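Local atomic coordinates of sucrose 6(F)-phosphate phosphorylase (Thermoanaerobacterium thermosaccharolyticum DSM 571, PDB entry 6S9V), a protein that is a phosphorylase of the alpha-amylase family, built around a parallel eight-stranded beta/alpha (TIM) barrel. Residues Glu230-Leu235 against Tyr261-Arg266. Numbering follows the deposited sequence.
Sequences EIYEFL and YKLAER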
loop_
_atom_site.group_PDB
_atom_site.type_symbol
_atom_site.label_atom_id
_atom_site.label_comp_id
_atom_site.label_asym_id
_atom_site.label_seq_id
_atom_site.Cartn_x
_atom_site.Cartn_y
_atom_site.Cartn_z
ATOM N N GLU A 230 -9.234 -20.461 7.297
ATOM C CA GLU A 230 -9.409 -19.605 8.468
ATOM C C GLU A 230 -9.311 -18.123 8.114
ATOM O O GLU A 230 -10.059 -17.300 8.654
ATOM C CB GLU A 230 -8.372 -19.963 9.534
ATOM C CG GLU A 230 -8.625 -21.296 10.237
ATOM C CD GLU A 230 -8.060 -22.499 9.493
ATOM O OE1 GLU A 230 -7.602 -22.357 8.342
ATOM O OE2 GLU A 230 -8.067 -23.602 10.080
ATOM N N ILE A 231 -8.387 -17.756 7.231
ATOM C CA ILE A 231 -8.219 -16.342 6.908
ATOM C C ILE A 231 -9.519 -15.762 6.352
ATOM O O ILE A 231 -9.857 -14.605 6.614
ATOM C CB ILE A 231 -7.041 -16.148 5.939
ATOM C CG1 ILE A 231 -6.781 -14.660 5.703
ATOM C CG2 ILE A 231 -7.297 -16.841 4.615
ATOM C CD1 ILE A 231 -5.931 -14.033 6.742
ATOM N N TYR A 232 -10.277 -16.559 5.591
ATOM C CA TYR A 232 -11.497 -16.035 4.980
ATOM C C TYR A 232 -12.606 -15.830 6.005
ATOM O O TYR A 232 -13.471 -14.963 5.820
ATOM C CB TYR A 232 -11.946 -16.964 3.848
ATOM C CG TYR A 232 -11.294 -16.598 2.538
ATOM C CD1 TYR A 232 -11.736 -15.500 1.820
ATOM C CD2 TYR A 232 -10.224 -17.322 2.031
ATOM C CE1 TYR A 232 -11.148 -15.135 0.638
ATOM C CE2 TYR A 232 -9.625 -16.962 0.834
ATOM C CZ TYR A 232 -10.098 -15.865 0.143
ATOM O OH TYR A 232 -9.536 -15.474 -1.053
ATOM N N GLU A 233 -12.594 -16.596 7.095
ATOM C CA GLU A 233 -13.556 -16.369 8.167
ATOM C C GLU A 233 -13.333 -15.010 8.824
ATOM O O GLU A 233 -14.295 -14.305 9.161
ATOM C CB GLU A 233 -13.443 -17.495 9.193
ATOM C CG GLU A 233 -13.645 -18.883 8.604
ATOM C CD GLU A 233 -13.445 -19.982 9.627
ATOM O OE1 GLU A 233 -14.011 -19.873 10.733
ATOM O OE2 GLU A 233 -12.714 -20.951 9.324
ATOM N N PHE A 234 -12.068 -14.625 9.016
ATOM C CA PHE A 234 -11.765 -13.297 9.534
ATOM C C PHE A 234 -12.111 -12.214 8.518
ATOM O O PHE A 234 -12.706 -11.189 8.867
ATOM C CB PHE A 234 -10.288 -13.199 9.912
ATOM C CG PHE A 234 -9.868 -11.821 10.340
ATOM C CD1 PHE A 234 -10.174 -11.356 11.611
ATOM C CD2 PHE A 234 -9.194 -10.984 9.469
ATOM C CE1 PHE A 234 -9.810 -10.087 12.006
ATOM C CE2 PHE A 234 -8.819 -9.715 9.863
ATOM C CZ PHE A 234 -9.126 -9.267 11.139
ATOM N N LEU A 235 -11.712 -12.407 7.258
ATOM C CA LEU A 235 -12.004 -11.406 6.237
ATOM C C LEU A 235 -13.504 -11.186 6.099
ATOM O O LEU A 235 -13.969 -10.041 6.032
ATOM C CB LEU A 235 -11.398 -11.828 4.901
ATOM C CG LEU A 235 -9.877 -11.802 4.811
ATOM C CD1 LEU A 235 -9.412 -12.418 3.501
ATOM C CD2 LEU A 235 -9.351 -10.372 4.955
ATOM N N TYR A 261 -5.929 -12.786 -6.915
ATOM C CA TYR A 261 -7.057 -12.921 -7.830
ATOM C C TYR A 261 -8.258 -13.568 -7.149
ATOM O O TYR A 261 -9.407 -13.188 -7.406
ATOM C CB TYR A 261 -6.645 -13.718 -9.059
ATOM C CG TYR A 261 -5.847 -12.932 -10.086
ATOM C CD1 TYR A 261 -5.040 -11.852 -9.721
ATOM C CD2 TYR A 261 -5.897 -13.286 -11.424
ATOM C CE1 TYR A 261 -4.304 -11.147 -10.684
ATOM C CE2 TYR A 261 -5.168 -12.601 -12.379
ATOM C CZ TYR A 261 -4.378 -11.537 -12.013
ATOM O OH TYR A 261 -3.679 -10.876 -13.006
ATOM N N LYS A 262 -8.019 -14.548 -6.278
ATOM C CA LYS A 262 -9.132 -15.178 -5.570
ATOM C C LYS A 262 -9.802 -14.190 -4.621
ATOM O O LYS A 262 -11.029 -14.191 -4.480
ATOM C CB LYS A 262 -8.632 -16.413 -4.825
ATOM C CG LYS A 262 -9.698 -17.189 -4.073
ATOM C CD LYS A 262 -9.125 -18.529 -3.620
ATOM C CE LYS A 262 -9.949 -19.188 -2.534
ATOM N NZ LYS A 262 -9.220 -20.368 -1.978
ATOM N N LEU A 263 -9.015 -13.330 -3.969
ATOM C CA LEU A 263 -9.590 -12.282 -3.132
ATOM C C LEU A 263 -10.522 -11.385 -3.939
ATOM O O LEU A 263 -11.667 -11.132 -3.537
ATOM C CB LEU A 263 -8.467 -11.460 -2.497
ATOM C CG LEU A 263 -7.756 -12.145 -1.338
ATOM C CD1 LEU A 263 -6.500 -11.357 -0.957
ATOM C CD2 LEU A 263 -8.678 -12.302 -0.157
ATOM N N ALA A 264 -10.046 -10.896 -5.089
ATOM C CA ALA A 264 -10.887 -10.086 -5.968
ATOM C C ALA A 264 -12.095 -10.876 -6.461
ATOM O O ALA A 264 -13.215 -10.348 -6.512
ATOM C CB ALA A 264 -10.065 -9.577 -7.159
ATOM N N GLU A 265 -11.891 -12.142 -6.831
ATOM C CA GLU A 265 -13.004 -12.970 -7.296
ATOM C C GLU A 265 -14.063 -13.130 -6.211
ATOM O O GLU A 265 -15.258 -13.271 -6.513
ATOM C CB GLU A 265 -12.465 -14.329 -7.760
ATOM C CG GLU A 265 -13.465 -15.204 -8.513
ATOM C CD GLU A 265 -14.367 -16.020 -7.599
ATOM O OE1 GLU A 265 -13.918 -16.409 -6.498
ATOM O OE2 GLU A 265 -15.528 -16.283 -7.987
ATOM N N ARG A 266 -13.651 -13.125 -4.948
ATOM C CA ARG A 266 -14.568 -13.240 -3.826
ATOM C C ARG A 266 -15.097 -11.900 -3.341
ATOM O O ARG A 266 -15.831 -11.868 -2.345
ATOM C CB ARG A 266 -13.883 -13.992 -2.682
ATOM C CG ARG A 266 -13.686 -15.462 -3.014
ATOM C CD ARG A 266 -13.117 -16.256 -1.862
ATOM N NE ARG A 266 -13.147 -17.687 -2.160
ATOM C CZ ARG A 266 -12.965 -18.645 -1.257
ATOM N NH1 ARG A 266 -12.742 -18.331 0.011
ATOM N NH2 ARG A 266 -13.026 -19.919 -1.619
#
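Tyr232 reaches out from helix 230-244 and slots its ring among Lys262 and Leu263 of helix 257-265 and Arg266 just past its end. It supplies most of its own segment's share of the contact. The guanidinium of Arg266 lies over one ring face in a cation-pi contact. Arg266 CZ is 4.2 Å from the centroid of the Tyr232 ring and only 9° off the ring normal. The two planes are not stacked flat but stand 57° apart, so a single nitrogen, NH1, comes down over the middle of the ring. Arg266 CD also packs against the ring, 3.4 Å from Tyr232 CE1. The Arg266 chain, extended from CG to NE, crosses the tyrosine side chain at about a right angle and sets the guanidinium over the ring.

The tyrosine hydroxyl end lies against carbon. Leu263 CD2 sits 3.4 Å from Tyr232 OH, and Lys262 CG is 3.5 Å from the same oxygen. The segments lie in the TIM barrel of the alpha-amylase family. Their helices follow barrel strands 207-210 and 248-251 and are neighbours on the outside of the barrel. The axes of the two short segments approach to 13.0 Å, and side chains, not backbones, make the contact.

Toward the barrel the packing is apolar and buried. Leu235 CD1 meets Leu263 CD2 at 3.7 Å, and both leucines rest on Leu251 of strand 248-251. The other side is looser and partly exposed. There Lys262 has CG anti to its backbone N (chi1 -178°) and an extended chain, which takes its methylenes obliquely across the hydroxyl end of Tyr232. Its CE lies over a face of the Arg266 guanidinium, offset toward the rim. Its NZ continues to a salt bridge with Glu228, just before helix 230-244, which probably eases the closeness of the two positive charges.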